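Local coordinates for hypothetical protein Atu0240 (Agrobacterium tumefaciens str. C58, PDB 2GAX) that is of unknown function but belongs to the DUF2000 family, probably related in fold to peptidyl-tRNA hydrolase 2 proteins, at residues P41-D44 with N48-N51; I86-A91 with S103-D108. All blocks are in the same frame, centred on the assembly; numbering follows the deposited sequence.

Contact 1: P41-D44 with N48-N51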
ATOM      1  N   PRO A  41      -4.388   3.518 -22.687  1.00 29.29           N
ATOM      2  CA  PRO A  41      -5.782   3.622 -22.261  1.00 29.08           C
ATOM      3  C   PRO A  41      -6.646   2.419 -22.654  1.00 29.24           C
ATOM      4  O   PRO A  41      -6.402   1.769 -23.673  1.00 28.36           O
ATOM      5  CB  PRO A  41      -6.289   4.875 -22.990  1.00 29.61           C
ATOM      6  CG  PRO A  41      -5.033   5.636 -23.387  1.00 30.06           C
ATOM      7  CD  PRO A  41      -4.036   4.558 -23.678  1.00 29.34           C
ATOM      8  N   TYR A  42      -7.658   2.152 -21.836  1.00 28.79           N
ATOM      9  CA  TYR A  42      -8.651   1.127 -22.123  1.00 28.88           C
ATOM     10  C   TYR A  42      -9.679   1.683 -23.096  1.00 29.41           C
ATOM     11  O   TYR A  42     -10.095   2.842 -22.972  1.00 29.67           O
ATOM     12  CB  TYR A  42      -9.304   0.646 -20.819  1.00 28.52           C
ATOM     13  CG  TYR A  42      -8.490  -0.389 -20.057  1.00 27.63           C
ATOM     14  CD1 TYR A  42      -8.952  -1.694 -19.935  1.00 29.48           C
ATOM     15  CD2 TYR A  42      -7.253  -0.069 -19.484  1.00 26.87           C
ATOM     16  CE1 TYR A  42      -8.219  -2.669 -19.246  1.00 28.26           C
ATOM     17  CE2 TYR A  42      -6.495  -1.044 -18.791  1.00 28.42           C
ATOM     18  CZ  TYR A  42      -6.994  -2.343 -18.688  1.00 28.47           C
ATOM     19  OH  TYR A  42      -6.288  -3.308 -18.001  1.00 29.57           O
ATOM     20  N   ARG A  43     -10.074   0.858 -24.066  1.00 29.95           N
ATOM     21  CA  ARG A  43     -10.967   1.252 -25.145  1.00 30.65           C
ATOM     22  C   ARG A  43     -12.037   0.172 -25.298  1.00 30.82           C
ATOM     23  O   ARG A  43     -11.720  -1.020 -25.469  1.00 30.59           O
ATOM     24  CB  ARG A  43     -10.166   1.450 -26.448  1.00 30.88           C
ATOM     25  CG  ARG A  43      -9.082   2.518 -26.351  1.00 32.04           C
ATOM     26  CD  ARG A  43      -8.228   2.602 -27.620  1.00 33.75           C
ATOM     27  NE  ARG A  43      -6.912   3.229 -27.403  1.00 41.12           N
ATOM     28  CZ  ARG A  43      -6.665   4.551 -27.331  1.00 42.81           C
ATOM     29  NH1 ARG A  43      -7.642   5.444 -27.421  1.00 41.22           N
ATOM     30  NH2 ARG A  43      -5.414   4.983 -27.158  1.00 43.50           N
ATOM     31  N   ASP A  44     -13.304   0.546 -25.190  1.00 29.84           N
ATOM     32  CA  ASP A  44     -14.335  -0.485 -25.293  1.00 30.73           C
ATOM     33  C   ASP A  44     -14.800  -0.744 -26.730  1.00 30.63           C
ATOM     34  O   ASP A  44     -14.272  -0.148 -27.663  1.00 29.54           O
ATOM     35  CB  ASP A  44     -15.500  -0.240 -24.343  1.00 30.64           C
ATOM     36  CG  ASP A  44     -16.369   0.924 -24.759  1.00 31.34           C
ATOM     37  OD1 ASP A  44     -16.334   1.339 -25.943  1.00 31.82           O
ATOM     38  OD2 ASP A  44     -17.100   1.413 -23.886  1.00 31.90           O
ATOM     39  N   ASN A  48     -15.432   3.969 -26.867  1.00 28.38           N
ATOM     40  CA  ASN A  48     -15.278   4.739 -25.632  1.00 28.97           C
ATOM     41  C   ASN A  48     -13.878   4.512 -25.065  1.00 29.13           C
ATOM     42  O   ASN A  48     -13.332   3.412 -25.189  1.00 29.05           O
ATOM     43  CB  ASN A  48     -16.365   4.359 -24.617  1.00 29.35           C
ATOM     44  CG  ASN A  48     -17.793   4.543 -25.155  1.00 30.33           C
ATOM     45  OD1 ASN A  48     -18.636   3.653 -25.007  1.00 33.23           O
ATOM     46  ND2 ASN A  48     -18.074   5.696 -25.751  1.00 29.87           N
ATOM     47  N   VAL A  49     -13.276   5.558 -24.499  1.00 28.39           N
ATOM     48  CA  VAL A  49     -11.920   5.485 -23.953  1.00 27.96           C
ATOM     49  C   VAL A  49     -11.963   5.685 -22.442  1.00 27.77           C
ATOM     50  O   VAL A  49     -12.751   6.481 -21.944  1.00 26.60           O
ATOM     51  CB  VAL A  49     -10.977   6.524 -24.619  1.00 28.40           C
ATOM     52  CG1 VAL A  49      -9.509   6.308 -24.228  1.00 28.51           C
ATOM     53  CG2 VAL A  49     -11.100   6.442 -26.135  1.00 28.71           C
ATOM     54  N   TYR A  50     -11.099   4.964 -21.728  1.00 26.74           N
ATOM     55  CA  TYR A  50     -11.054   4.998 -20.262  1.00 25.47           C
ATOM     56  C   TYR A  50      -9.632   5.181 -19.755  1.00 25.49           C
ATOM     57  O   TYR A  50      -8.675   5.079 -20.529  1.00 25.92           O
ATOM     58  CB  TYR A  50     -11.680   3.720 -19.684  1.00 25.66           C
ATOM     59  CG  TYR A  50     -13.076   3.454 -20.189  1.00 24.71           C
ATOM     60  CD1 TYR A  50     -14.188   3.869 -19.468  1.00 24.81           C
ATOM     61  CD2 TYR A  50     -13.284   2.810 -21.411  1.00 24.68           C
ATOM     62  CE1 TYR A  50     -15.475   3.626 -19.932  1.00 26.18           C
ATOM     63  CE2 TYR A  50     -14.563   2.564 -21.887  1.00 26.27           C
ATOM     64  CZ  TYR A  50     -15.655   2.983 -21.147  1.00 24.97           C
ATOM     65  OH  TYR A  50     -16.931   2.745 -21.604  1.00 26.79           O
ATOM     66  N   ASN A  51      -9.487   5.465 -18.463  1.00 25.64           N
ATOM     67  CA  ASN A  51      -8.168   5.691 -17.879  1.00 25.98           C
ATOM     68  C   ASN A  51      -7.264   4.503 -18.132  1.00 25.64           C
ATOM     69  O   ASN A  51      -7.741   3.371 -18.104  1.00 25.64           O
ATOM     70  CB  ASN A  51      -8.261   5.926 -16.367  1.00 25.75           C
ATOM     71  CG  ASN A  51      -8.845   7.285 -16.014  1.00 27.15           C
ATOM     72  OD1 ASN A  51      -9.496   7.459 -14.968  1.00 26.37           O
ATOM     73  ND2 ASN A  51      -8.587   8.258 -16.858  1.00 24.31           N
TER

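Contact 2: I86-A91 with S103-D108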
ATOM      1  N   ILE A  86      -1.643   5.239   8.868  1.00 27.19           N
ATOM      2  CA  ILE A  86      -1.785   4.940  10.301  1.00 27.40           C
ATOM      3  C   ILE A  86      -3.225   5.203  10.748  1.00 28.19           C
ATOM      4  O   ILE A  86      -3.955   5.934  10.092  1.00 27.81           O
ATOM      5  CB  ILE A  86      -0.782   5.731  11.214  1.00 26.77           C
ATOM      6  CG1 ILE A  86      -1.027   7.253  11.156  1.00 26.64           C
ATOM      7  CG2 ILE A  86       0.676   5.415  10.838  1.00 28.08           C
ATOM      8  CD1 ILE A  86      -0.346   8.033  12.286  1.00 26.48           C
ATOM      9  N   GLU A  87      -3.612   4.595  11.868  1.00 29.14           N
ATOM     10  CA  GLU A  87      -4.975   4.673  12.383  1.00 30.50           C
ATOM     11  C   GLU A  87      -5.479   6.105  12.577  1.00 30.34           C
ATOM     12  O   GLU A  87      -6.633   6.415  12.265  1.00 29.67           O
ATOM     13  CB  GLU A  87      -5.064   3.911  13.705  1.00 31.00           C
ATOM     14  CG  GLU A  87      -6.498   3.625  14.179  1.00 32.77           C
ATOM     15  CD  GLU A  87      -6.529   2.811  15.463  1.00 33.27           C
ATOM     16  OE1 GLU A  87      -5.898   1.742  15.504  1.00 34.52           O
ATOM     17  OE2 GLU A  87      -7.175   3.260  16.440  1.00 39.75           O
ATOM     18  N   GLU A  88      -4.604   6.971  13.086  1.00 30.13           N
ATOM     19  CA  GLU A  88      -4.974   8.337  13.411  1.00 30.68           C
ATOM     20  C   GLU A  88      -5.377   9.128  12.182  1.00 30.90           C
ATOM     21  O   GLU A  88      -6.084  10.117  12.304  1.00 31.01           O
ATOM     22  CB  GLU A  88      -3.850   9.056  14.154  1.00 30.76           C
ATOM     23  CG  GLU A  88      -3.687   8.672  15.617  1.00 31.10           C
ATOM     24  CD  GLU A  88      -3.015   7.329  15.844  1.00 34.57           C
ATOM     25  OE1 GLU A  88      -2.539   6.684  14.878  1.00 34.53           O
ATOM     26  OE2 GLU A  88      -2.952   6.918  17.014  1.00 36.03           O
HETATM   27  N   MSE A  89      -4.941   8.691  10.998  1.00 30.56           N
HETATM   28  CA  MSE A  89      -5.294   9.383   9.752  1.00 31.70           C
HETATM   29  C   MSE A  89      -6.775   9.258   9.360  1.00 31.18           C
HETATM   30  O   MSE A  89      -7.236   9.938   8.446  1.00 31.90           O
HETATM   31  CB  MSE A  89      -4.376   8.947   8.606  1.00 31.17           C
HETATM   32  CG  MSE A  89      -2.973   9.474   8.783  1.00 31.80           C
HETATM   33 SE   MSE A  89      -1.673   8.581   7.622  1.00 36.05          SE
HETATM   34  CE  MSE A  89      -2.566   8.777   5.891  1.00 31.26           C
ATOM     35  N   PHE A  90      -7.496   8.379  10.049  1.00 30.91           N
ATOM     36  CA  PHE A  90      -8.954   8.273   9.907  1.00 30.78           C
ATOM     37  C   PHE A  90      -9.697   9.447  10.544  1.00 30.79           C
ATOM     38  O   PHE A  90     -10.887   9.632  10.284  1.00 31.45           O
ATOM     39  CB  PHE A  90      -9.458   6.962  10.532  1.00 30.55           C
ATOM     40  CG  PHE A  90      -9.226   5.751   9.674  1.00 31.17           C
ATOM     41  CD1 PHE A  90      -9.688   5.712   8.365  1.00 31.55           C
ATOM     42  CD2 PHE A  90      -8.572   4.632  10.187  1.00 33.21           C
ATOM     43  CE1 PHE A  90      -9.481   4.580   7.570  1.00 32.23           C
ATOM     44  CE2 PHE A  90      -8.355   3.494   9.391  1.00 30.60           C
ATOM     45  CZ  PHE A  90      -8.804   3.479   8.090  1.00 31.01           C
ATOM     46  N   ALA A  91      -8.995  10.227  11.367  1.00 30.75           N
ATOM     47  CA  ALA A  91      -9.591  11.342  12.133  1.00 29.73           C
ATOM     48  C   ALA A  91      -9.778  12.640  11.334  1.00 29.68           C
ATOM     49  O   ALA A  91     -10.554  13.510  11.737  1.00 28.10           O
ATOM     50  CB  ALA A  91      -8.757  11.629  13.376  1.00 30.42           C
ATOM     51  N   SER A 103       3.581  12.473  11.525  1.00 30.60           N
ATOM     52  CA  SER A 103       4.914  12.852  12.042  1.00 31.70           C
ATOM     53  C   SER A 103       5.030  12.696  13.567  1.00 32.16           C
ATOM     54  O   SER A 103       6.125  12.842  14.129  1.00 31.68           O
ATOM     55  CB  SER A 103       5.276  14.287  11.611  1.00 31.99           C
ATOM     56  OG  SER A 103       4.576  15.265  12.379  1.00 33.00           O
ATOM     57  N   HIS A 104       3.900  12.406  14.232  1.00 32.41           N
ATOM     58  CA  HIS A 104       3.866  12.241  15.693  1.00 32.98           C
ATOM     59  C   HIS A 104       4.244  10.839  16.142  1.00 33.20           C
ATOM     60  O   HIS A 104       4.362  10.583  17.351  1.00 33.86           O
ATOM     61  CB  HIS A 104       2.492  12.625  16.266  1.00 33.24           C
ATOM     62  CG  HIS A 104       2.159  14.078  16.112  1.00 34.19           C
ATOM     63  ND1 HIS A 104       0.908  14.586  16.373  1.00 37.05           N
ATOM     64  CD2 HIS A 104       2.915  15.128  15.706  1.00 35.20           C
ATOM     65  CE1 HIS A 104       0.907  15.888  16.148  1.00 37.42           C
ATOM     66  NE2 HIS A 104       2.115  16.244  15.747  1.00 36.94           N
ATOM     67  N   PHE A 105       4.435   9.933  15.177  1.00 32.77           N
ATOM     68  CA  PHE A 105       4.762   8.541  15.463  1.00 31.93           C
ATOM     69  C   PHE A 105       5.996   8.055  14.724  1.00 32.48           C
ATOM     70  O   PHE A 105       6.392   8.615  13.693  1.00 32.27           O
ATOM     71  CB  PHE A 105       3.563   7.618  15.167  1.00 32.28           C
ATOM     72  CG  PHE A 105       2.320   7.997  15.922  1.00 29.50           C
ATOM     73  CD1 PHE A 105       2.032   7.405  17.147  1.00 31.29           C
ATOM     74  CD2 PHE A 105       1.467   8.981  15.434  1.00 29.64           C
ATOM     75  CE1 PHE A 105       0.876   7.774  17.866  1.00 30.45           C
ATOM     76  CE2 PHE A 105       0.312   9.366  16.151  1.00 28.44           C
ATOM     77  CZ  PHE A 105       0.038   8.770  17.366  1.00 29.87           C
ATOM     78  N   SER A 106       6.585   6.995  15.273  1.00 32.66           N
ATOM     79  CA  SER A 106       7.769   6.345  14.727  1.00 33.72           C
ATOM     80  C   SER A 106       7.389   4.866  14.538  1.00 33.58           C
ATOM     81  O   SER A 106       6.343   4.455  15.026  1.00 33.48           O
ATOM     82  CB  SER A 106       8.925   6.498  15.714  1.00 33.68           C
ATOM     83  OG  SER A 106       8.600   5.838  16.933  1.00 36.30           O
ATOM     84  N   PRO A 107       8.195   4.073  13.802  1.00 34.06           N
ATOM     85  CA  PRO A 107       7.829   2.664  13.572  1.00 34.93           C
ATOM     86  C   PRO A 107       7.589   1.833  14.834  1.00 35.85           C
ATOM     87  O   PRO A 107       6.766   0.911  14.808  1.00 35.52           O
ATOM     88  CB  PRO A 107       9.015   2.114  12.778  1.00 35.35           C
ATOM     89  CG  PRO A 107       9.574   3.305  12.097  1.00 34.41           C
ATOM     90  CD  PRO A 107       9.429   4.431  13.081  1.00 34.21           C
ATOM     91  N   ASP A 108       8.286   2.145  15.928  1.00 36.56           N
ATOM     92  CA  ASP A 108       8.041   1.415  17.176  1.00 37.97           C
ATOM     93  C   ASP A 108       6.738   1.815  17.906  1.00 37.68           C
ATOM     94  O   ASP A 108       6.273   1.081  18.776  1.00 38.50           O
ATOM     95  CB  ASP A 108       9.266   1.448  18.116  1.00 38.99           C
ATOM     96  CG  ASP A 108       9.587   2.842  18.638  1.00 42.11           C
ATOM     97  OD1 ASP A 108       9.727   3.788  17.828  1.00 45.34           O
ATOM     98  OD2 ASP A 108       9.737   2.992  19.875  1.00 46.39           O
TER

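Contact 1: P41-D44 with N48-N51
Asp44 and Tyr50 meet through the shortest polar contact between 41-44 and 48-51: the phenol OH of Tyr50 donates to OD2 of Asp44 at 2.6 Å. The hydroxyl comes from above the carboxylate plane, 36° out of it, and the carboxylate is steeply inclined to the ring, whose edge faces Asp44. The other carboxylate oxygen, OD1, accepts a hydrogen bond from the backbone N of Asn48 at 2.9 Å, again from above the plane, and another from N of Ala46 inside the turn. A chi1 of 72° sets CG of Asp44 between its own N and carbonyl carbon, which directs both oxygens across the hairpin; with both engaged, rotation of the group should be restricted.

Backbone bonds join the same segments. Tyr50 N reaches Tyr42 O at 2.7 Å, and Asp44 N reaches Asn48 O at 2.9 Å; the return bond from Tyr42 N to Tyr50 O, at 3.4 Å, is weak. CA of Arg43 adds a CH···O contact to Asn48 O.

Apolar contact is modest. CB of Pro41 touches CG1 of Val49 at 3.7 Å, and on the other face CB of Tyr42 approaches CB of Tyr50. Arg43 and Val49 lie side by side, and the guanidinium nitrogen NH1 rests against both valine methyls in van der Waals contact.

Segment directions 147° apart, a non-hydrogen-bonded Arg43–Val49 pair and three intervening residues, 45-47, define a short, surface-exposed antiparallel beta hairpin, with the Asp44 carboxylate bonded at its turn end.

Contact 2: I86-A91 with S103-D108
With chi1 of 64°, CG1 of Ile86 sits between its backbone N and carbonyl carbon, and a nearly extended chi2 carries CD1 out to the Phe105 ring. Glu88 reaches the same ring by a bend: chi2 of 76° folds its chain and brings OE1 over one face of the ring. The arrangement sets the end of edge strand 83-86 and the 3-10 segment 87-90 after it against the irregular segment 103-108, which follows helix 95-102 and leads to the neighbouring strand 112-120.

No hydrogen bond crosses the contact, and the two segments bury 127 Å² together. CD1 of Ile86 meets CD2 of Phe105 at 3.8 Å, approaching obliquely. Glu88 and Phe105 cross at about a right angle, their carboxylate and ring planes inclined by 32°. Val101 of helix 95-102 and Lys111 also touch Glu88, and Ala110 touches Phe105.

Three successive bonds, Met89 N to Ile86 O, Phe90 N to Glu87 O and Ala91 N to Glu88 O, define the short 3-10 helix, and a salt bridge from Glu87 to Arg11 ties it to strand 4-11. Across the two segments, the nearest approach is from OE2 of Glu88 to CZ of Phe105, 3.5 Å.

Contact 1 and contact 2 lie on opposite sides of the chain's centre, with centres about 38 Å apart and nearest atoms about 22 Å apart. They share no secondary-structure element and follow one another in series along the chain. Contact 1 is a surface contact about 25 Å from that centre, pairing the two strands of a separate hairpin by backbone and carboxylate hydrogen bonds. Contact 2, at about 15 Å, is partly buried beside the five-stranded sheet and relies on van der Waals contact between a strand end with its 3-10 segment and a loop. Their buried areas, 391 against 127 Å², reflect a short, weakly bonded strand pair reinforced by the Asp44 carboxylate in one and two side chains gathered about one phenyl ring in the other.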